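Local atomic coordinates of beta-lactamase (Klebsiella pneumoniae, PDB entry 6K9T), a protein that probably hydrolyses beta-lactam antibiotics to substituted beta-amino acids, as a plasmid-borne class C beta-lactamase. Residues Phe67-Leu72 with Val343-Lys348; Thr322-Gly327 with Asn347-Ile352. All blocks are in the same frame, centred on the assembly; numbering follows the deposited sequence.

Interaction 1: residues Phe67-Leu72 with Val343-Lys348; sequences FEVGSL and VMLANK. With CEF (CEFOTAXIME, C3' cleaved, open, bound form), chain B.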
loop_
_atom_site.group_PDB
_atom_site.type_symbol
_atom_site.label_atom_id
_atom_site.label_comp_id
_atom_site.label_asym_id
_atom_site.label_seq_id
_atom_site.Cartn_x
_atom_site.Cartn_y
_atom_site.Cartn_z
ATOM N N PHE A 67 7.715 -6.742 -9.069
ATOM C CA PHE A 67 7.120 -7.579 -8.047
ATOM C C PHE A 67 5.663 -7.196 -7.856
ATOM O O PHE A 67 5.330 -6.022 -8.010
ATOM C CB PHE A 67 7.827 -7.343 -6.711
ATOM C CG PHE A 67 9.273 -7.814 -6.644
ATOM C CD1 PHE A 67 10.287 -7.024 -7.102
ATOM C CD2 PHE A 67 9.565 -9.041 -6.027
ATOM C CE1 PHE A 67 11.601 -7.480 -7.024
ATOM C CE2 PHE A 67 10.866 -9.496 -5.947
ATOM C CZ PHE A 67 11.893 -8.726 -6.403
ATOM N N GLU A 68 4.838 -8.157 -7.478
ATOM C CA GLU A 68 3.489 -7.823 -6.981
ATOM C C GLU A 68 3.586 -7.155 -5.630
ATOM O O GLU A 68 4.328 -7.671 -4.765
ATOM C CB GLU A 68 2.620 -9.062 -6.885
ATOM C CG GLU A 68 2.425 -9.720 -8.255
ATOM C CD GLU A 68 1.744 -11.024 -8.200
ATOM O OE1 GLU A 68 1.256 -11.495 -7.130
ATOM O OE2 GLU A 68 1.662 -11.647 -9.290
ATOM N N VAL A 69 2.898 -6.053 -5.389
ATOM C CA VAL A 69 2.994 -5.443 -4.069
ATOM C C VAL A 69 1.723 -5.590 -3.289
ATOM O O VAL A 69 1.614 -5.055 -2.166
ATOM C CB VAL A 69 3.451 -3.982 -4.199
ATOM C CG1 VAL A 69 4.813 -3.918 -4.865
ATOM C CG2 VAL A 69 2.385 -3.135 -4.878
ATOM N N GLY A 70 0.732 -6.288 -3.804
ATOM C CA GLY A 70 -0.471 -6.576 -3.020
ATOM C C GLY A 70 -1.078 -5.324 -2.444
ATOM O O GLY A 70 -1.329 -4.348 -3.180
ATOM N N SER A 71 -1.335 -5.358 -1.143
ATOM C CA SER A 71 -2.073 -4.277 -0.510
ATOM C C SER A 71 -1.391 -2.934 -0.455
ATOM O O SER A 71 -1.994 -1.942 -0.053
ATOM C CB SER A 71 -2.452 -4.688 0.888
ATOM O OG SER A 71 -3.450 -5.708 0.890
ATOM N N LEU A 72 -0.128 -2.866 -0.886
ATOM C CA LEU A 72 0.426 -1.493 -1.076
ATOM C C LEU A 72 -0.386 -0.739 -2.118
ATOM O O LEU A 72 -0.446 0.505 -2.079
ATOM C CB LEU A 72 1.889 -1.478 -1.517
ATOM C CG LEU A 72 2.990 -1.584 -0.456
ATOM C CD1 LEU A 72 2.761 -2.557 0.600
ATOM C CD2 LEU A 72 4.347 -1.724 -1.090
ATOM N N VAL A 343 11.853 0.350 1.141
ATOM C CA VAL A 343 10.967 -0.506 0.398
ATOM C C VAL A 343 11.575 -1.923 0.399
ATOM O O VAL A 343 12.737 -2.086 0.067
ATOM C CB VAL A 343 10.843 -0.029 -1.074
ATOM C CG1 VAL A 343 9.920 -0.980 -1.885
ATOM C CG2 VAL A 343 10.288 1.430 -1.157
ATOM N N MET A 344 10.819 -2.955 0.805
ATOM C CA MET A 344 11.303 -4.346 0.772
ATOM C C MET A 344 10.342 -5.167 -0.057
ATOM O O MET A 344 9.161 -5.283 0.320
ATOM C CB MET A 344 11.349 -4.907 2.182
ATOM C CG MET A 344 12.328 -4.206 3.089
ATOM S SD MET A 344 12.079 -4.580 4.845
ATOM C CE MET A 344 12.259 -6.405 4.853
ATOM N N LEU A 345 10.803 -5.750 -1.141
ATOM C CA LEU A 345 9.959 -6.545 -2.028
ATOM C C LEU A 345 10.528 -7.948 -2.099
ATOM O O LEU A 345 11.770 -8.161 -2.215
ATOM C CB LEU A 345 9.953 -6.005 -3.449
ATOM C CG LEU A 345 9.485 -4.547 -3.533
ATOM C CD1 LEU A 345 9.549 -4.112 -5.026
ATOM C CD2 LEU A 345 8.129 -4.329 -2.896
ATOM N N ALA A 346 9.667 -8.938 -2.074
ATOM C CA ALA A 346 10.078 -10.358 -2.090
ATOM C C ALA A 346 9.106 -11.167 -2.917
ATOM O O ALA A 346 7.880 -10.887 -2.876
ATOM C CB ALA A 346 10.100 -10.964 -0.668
ATOM N N ASN A 347 9.595 -12.215 -3.581
ATOM C CA ASN A 347 8.718 -13.124 -4.331
ATOM C C ASN A 347 8.466 -14.404 -3.535
ATOM O O ASN A 347 8.374 -15.508 -4.111
ATOM C CB ASN A 347 9.258 -13.376 -5.759
ATOM C CG ASN A 347 10.562 -14.094 -5.785
ATOM O OD1 ASN A 347 11.237 -14.242 -4.750
ATOM N ND2 ASN A 347 11.018 -14.487 -6.998
ATOM N N LYS A 348 8.191 -14.225 -2.218
ATOM C CA LYS A 348 7.583 -15.212 -1.363
ATOM C C LYS A 348 6.870 -14.441 -0.279
ATOM O O LYS A 348 7.348 -13.383 0.184
ATOM C CB LYS A 348 8.628 -16.190 -0.795
ATOM C CG LYS A 348 7.971 -17.327 0.038
ATOM C CD LYS A 348 8.914 -18.466 0.289
ATOM C CE LYS A 348 8.217 -19.764 0.590
ATOM N NZ LYS A 348 7.557 -20.351 -0.631
HETATM S S1 CEF B . -5.475 -9.321 3.163
HETATM C C1 CEF B . -5.206 -9.356 4.837
HETATM C C2 CEF B . -3.851 -9.970 5.298
HETATM C C3 CEF B . -3.519 -10.379 6.578
HETATM C C4 CEF B . -2.682 -9.707 4.182
HETATM C C5 CEF B . -1.244 -10.107 4.378
HETATM O O1 CEF B . -0.907 -11.209 4.916
HETATM O O2 CEF B . -0.401 -9.258 3.998
HETATM N N1 CEF B . -2.926 -8.983 2.930
HETATM C C6 CEF B . -4.200 -8.351 2.704
HETATM C C7 CEF B . -4.160 -8.007 1.177
HETATM C C8 CEF B . -3.085 -7.000 1.120
HETATM O O3 CEF B . -1.929 -7.292 0.805
HETATM N N2 CEF B . -3.772 -9.138 0.416
HETATM C C9 CEF B . -4.796 -9.923 -0.135
HETATM O O4 CEF B . -5.957 -9.585 0.013
HETATM C C10 CEF B . -4.369 -11.169 -0.847
HETATM N N3 CEF B . -4.563 -11.420 -2.098
HETATM O O5 CEF B . -5.223 -10.567 -2.888
HETATM C C11 CEF B . -4.958 -11.024 -4.218
HETATM C C12 CEF B . -3.588 -12.124 0.018
HETATM C C13 CEF B . -3.077 -11.933 1.359
HETATM S S2 CEF B . -2.335 -13.259 1.755
HETATM C C14 CEF B . -2.460 -14.188 0.485
HETATM N N4 CEF B . -1.935 -15.490 0.370
HETATM N N5 CEF B . -3.199 -13.529 -0.535
HETATM O O HOH W 1 6.801 -7.968 -3.224
#
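F67 and V69 pack on L345 in a buried, apolar contact between two sheets: strand 67-68, an outer strand of a small three-stranded sheet, lies against strand 340-346 of the large antiparallel sheet. L345 CB stands over one face of the F67 ring in a CH-pi contact, 3.9 Å from the ring centroid and 17° off its normal, displaced toward the CG-CD1 rim. The two methyls of L345 then divide the work. Its CD1 continues along the same rim to F67 CD1 at 3.7 Å, while CD2 meets V69 CG1 at 3.9 Å. With CG anti to its own carbonyl carbon (chi1 -58°), L345 turns its branch toward F67 and V69. The CD2-CE2 edge of the ring extends beyond L345 to the end of strand 340-346, where the backbone N347 N lies at the ring edge, near its plane, 3.8 Å from F67 CE2.

Water 1 ties the two backbones together beside this packing. It is bonded to E68 O at 2.9 Å and accepts from A346 N at 3.2 Å. The E68 carboxylate points elsewhere, to Y205 and the backbone N of V218, and the N347 amide turns to L52 O. L237 of helix 234-244 also touches both V69 and L345.

Beyond V69 the chain makes a turn, with L72 N bonded to V69 O, and delivers S71 to the ligand. S71 OG is covalently joined to C8 of the opened cefotaxime at 1.4 Å, and S71 N donates to its O3 at 2.8 Å. This is the acyl-enzyme of a serine beta-lactamase, its nucleophile in what looks like the SxxK motif at the start of helix 73-86.

Interaction 2: residues Thr322-Gly327 with Asn347-Ile352; sequences TGSTNG and NKNYSI. With CEF (CEFOTAXIME, C3' cleaved, open, bound form), chain B.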
loop_
_atom_site.group_PDB
_atom_site.type_symbol
_atom_site.label_atom_id
_atom_site.label_comp_id
_atom_site.label_asym_id
_atom_site.label_seq_id
_atom_site.Cartn_x
_atom_site.Cartn_y
_atom_site.Cartn_z
ATOM N N THR A 322 1.861 -2.629 4.630
ATOM C CA THR A 322 2.254 -3.997 4.213
ATOM C C THR A 322 1.462 -4.446 3.002
ATOM O O THR A 322 0.361 -3.921 2.751
ATOM C CB THR A 322 2.026 -5.011 5.318
ATOM O OG1 THR A 322 0.661 -4.938 5.755
ATOM C CG2 THR A 322 2.963 -4.773 6.491
ATOM N N GLY A 323 2.022 -5.370 2.218
ATOM C CA GLY A 323 1.174 -5.975 1.199
ATOM C C GLY A 323 1.619 -7.390 0.960
ATOM O O GLY A 323 2.801 -7.736 1.048
ATOM N N SER A 324 0.688 -8.252 0.581
ATOM C CA SER A 324 1.019 -9.649 0.249
ATOM C C SER A 324 0.089 -10.165 -0.821
ATOM O O SER A 324 -1.045 -9.711 -0.935
ATOM C CB SER A 324 0.905 -10.572 1.440
ATOM O OG SER A 324 1.661 -10.063 2.561
ATOM N N THR A 325 0.583 -11.105 -1.609
ATOM C CA THR A 325 -0.276 -11.930 -2.470
ATOM C C THR A 325 0.122 -13.358 -2.247
ATOM O O THR A 325 0.987 -13.629 -1.434
ATOM C CB THR A 325 -0.119 -11.593 -3.918
ATOM O OG1 THR A 325 1.220 -11.874 -4.359
ATOM C CG2 THR A 325 -0.421 -10.096 -4.174
ATOM N N ASN A 326 -0.495 -14.284 -2.981
ATOM C CA ASN A 326 -0.110 -15.689 -2.819
ATOM C C ASN A 326 1.362 -15.981 -2.984
ATOM O O ASN A 326 1.898 -16.871 -2.321
ATOM C CB ASN A 326 -0.892 -16.552 -3.821
ATOM C CG ASN A 326 -2.298 -16.760 -3.413
ATOM O OD1 ASN A 326 -2.651 -16.649 -2.236
ATOM N ND2 ASN A 326 -3.125 -17.128 -4.388
ATOM N N GLY A 327 2.034 -15.198 -3.799
ATOM C CA GLY A 327 3.445 -15.471 -4.110
ATOM C C GLY A 327 4.404 -14.386 -3.644
ATOM O O GLY A 327 5.578 -14.529 -3.907
ATOM N N ASN A 347 9.595 -12.215 -3.581
ATOM C CA ASN A 347 8.718 -13.124 -4.331
ATOM C C ASN A 347 8.466 -14.404 -3.535
ATOM O O ASN A 347 8.374 -15.508 -4.111
ATOM C CB ASN A 347 9.258 -13.376 -5.759
ATOM C CG ASN A 347 10.562 -14.094 -5.785
ATOM O OD1 ASN A 347 11.237 -14.242 -4.750
ATOM N ND2 ASN A 347 11.018 -14.487 -6.998
ATOM N N LYS A 348 8.191 -14.225 -2.218
ATOM C CA LYS A 348 7.583 -15.212 -1.363
ATOM C C LYS A 348 6.870 -14.441 -0.279
ATOM O O LYS A 348 7.348 -13.383 0.184
ATOM C CB LYS A 348 8.628 -16.190 -0.795
ATOM C CG LYS A 348 7.971 -17.327 0.038
ATOM C CD LYS A 348 8.914 -18.466 0.289
ATOM C CE LYS A 348 8.217 -19.764 0.590
ATOM N NZ LYS A 348 7.557 -20.351 -0.631
ATOM N N ASN A 349 5.706 -14.891 0.150
ATOM C CA ASN A 349 4.966 -14.232 1.209
ATOM C C ASN A 349 5.468 -14.751 2.549
ATOM O O ASN A 349 5.060 -15.834 2.967
ATOM C CB ASN A 349 3.441 -14.491 1.007
ATOM C CG ASN A 349 2.581 -13.956 2.119
ATOM O OD1 ASN A 349 3.052 -13.308 3.048
ATOM N ND2 ASN A 349 1.297 -14.207 2.014
ATOM N N TYR A 350 6.299 -13.994 3.238
ATOM C CA TYR A 350 6.866 -14.424 4.528
ATOM C C TYR A 350 6.314 -13.501 5.605
ATOM O O TYR A 350 5.778 -12.411 5.289
ATOM C CB TYR A 350 8.427 -14.423 4.511
ATOM C CG TYR A 350 9.016 -13.050 4.319
ATOM C CD1 TYR A 350 8.995 -12.407 3.095
ATOM C CD2 TYR A 350 9.543 -12.368 5.400
ATOM C CE1 TYR A 350 9.500 -11.142 2.932
ATOM C CE2 TYR A 350 10.078 -11.124 5.250
ATOM C CZ TYR A 350 10.044 -10.480 3.984
ATOM O OH TYR A 350 10.497 -9.200 3.860
ATOM N N SER A 351 6.413 -13.889 6.864
ATOM C CA SER A 351 5.607 -13.211 7.869
ATOM C C SER A 351 5.932 -11.720 8.062
ATOM O O SER A 351 7.073 -11.240 7.973
ATOM C CB SER A 351 5.670 -13.958 9.191
ATOM O OG SER A 351 6.928 -13.873 9.758
ATOM N N ILE A 352 4.831 -10.988 8.271
ATOM C CA ILE A 352 4.937 -9.536 8.409
ATOM C C ILE A 352 5.799 -9.117 9.595
ATOM O O ILE A 352 6.539 -8.136 9.506
ATOM C CB ILE A 352 3.529 -8.937 8.496
ATOM C CG1 ILE A 352 2.874 -9.026 7.108
ATOM C CG2 ILE A 352 3.507 -7.468 9.040
ATOM C CD1 ILE A 352 1.423 -8.606 7.088
HETATM S S1 CEF B . -5.475 -9.321 3.163
HETATM C C1 CEF B . -5.206 -9.356 4.837
HETATM C C2 CEF B . -3.851 -9.970 5.298
HETATM C C3 CEF B . -3.519 -10.379 6.578
HETATM C C4 CEF B . -2.682 -9.707 4.182
HETATM C C5 CEF B . -1.244 -10.107 4.378
HETATM O O1 CEF B . -0.907 -11.209 4.916
HETATM O O2 CEF B . -0.401 -9.258 3.998
HETATM N N1 CEF B . -2.926 -8.983 2.930
HETATM C C6 CEF B . -4.200 -8.351 2.704
HETATM C C7 CEF B . -4.160 -8.007 1.177
HETATM C C8 CEF B . -3.085 -7.000 1.120
HETATM O O3 CEF B . -1.929 -7.292 0.805
HETATM N N2 CEF B . -3.772 -9.138 0.416
HETATM C C9 CEF B . -4.796 -9.923 -0.135
HETATM O O4 CEF B . -5.957 -9.585 0.013
HETATM C C10 CEF B . -4.369 -11.169 -0.847
HETATM N N3 CEF B . -4.563 -11.420 -2.098
HETATM O O5 CEF B . -5.223 -10.567 -2.888
HETATM C C11 CEF B . -4.958 -11.024 -4.218
HETATM C C12 CEF B . -3.588 -12.124 0.018
HETATM C C13 CEF B . -3.077 -11.933 1.359
HETATM S S2 CEF B . -2.335 -13.259 1.755
HETATM C C14 CEF B . -2.460 -14.188 0.485
HETATM N N4 CEF B . -1.935 -15.490 0.370
HETATM N N5 CEF B . -3.199 -13.529 -0.535
HETATM O O HOH W 2 4.333 -17.186 -0.792
#
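N347 meets G327 through main chain alone: G327 O sits 2.9 Å from N347 C, a close carbonyl approach, and the nearby K348 N is too poorly angled to bond to it. K348 sends its amine to a salt bridge with D213.

N349 is the first residue to reach across with its side chain. Its backbone N donates to water 2 at 2.8 Å, and that water donates to N326 O at 2.9 Å, bridging the two segments. With CG anti to the backbone N (chi1 175°), the carboxamide is laid alongside S324 and T325. ND2 approaches T325 O at 3.5 Å and OD1 lies 3.6 Å from S324 OG, contacts rather than bonds, and ND2 also borders the ligand sulfur S2.

Y350 faces away and makes a cation-pi contact with R355; S351 sits at the N-cap position, but its hydroxyl bonds the D353 side chain and makes no capping bond. I352 closes the contact. Its CG2 touches T322 CG2 at 3.7 Å, the two side chains crossing at about a right angle, and its CD1 comes 3.6 Å from the carboxylate O2 of cefotaxime. S324 OG donates to that same O2 at 2.6 Å. The strand also holds the ligand through S324 O, which accepts from N2, and N326 OD1, which accepts from N4.

The 347-352 loop thus leads from strand 340-346 into helix 352-365, passing residues 322-327, with strand 328-335 between strands 340-346 and 317-325 in the sheet and R355 of the helix bonded to S324 OG.

Overall arrangement
The centres of the two interactions are about 7 Å apart, and both end on the same piece of chain, sharing N347 and K348. They touch directly: E68 OE1 lies 2.8 Å from T325 OG1, probably hydrogen-bonded, and L72 CD1 packs 3.3 Å from G323 N. Where they converge is the acyl oxygen O3 of cefotaxime, which accepts from S71 N of interaction 1 and, at 2.8 Å and 167°, from S324 N of interaction 2: the two-donor oxyanion hole of class C enzymes. Interaction 1 holds the covalent attachment, interaction 2 the carboxylate and side-chain end of the drug. S71 and S324 also bind AMP, S71 covalently.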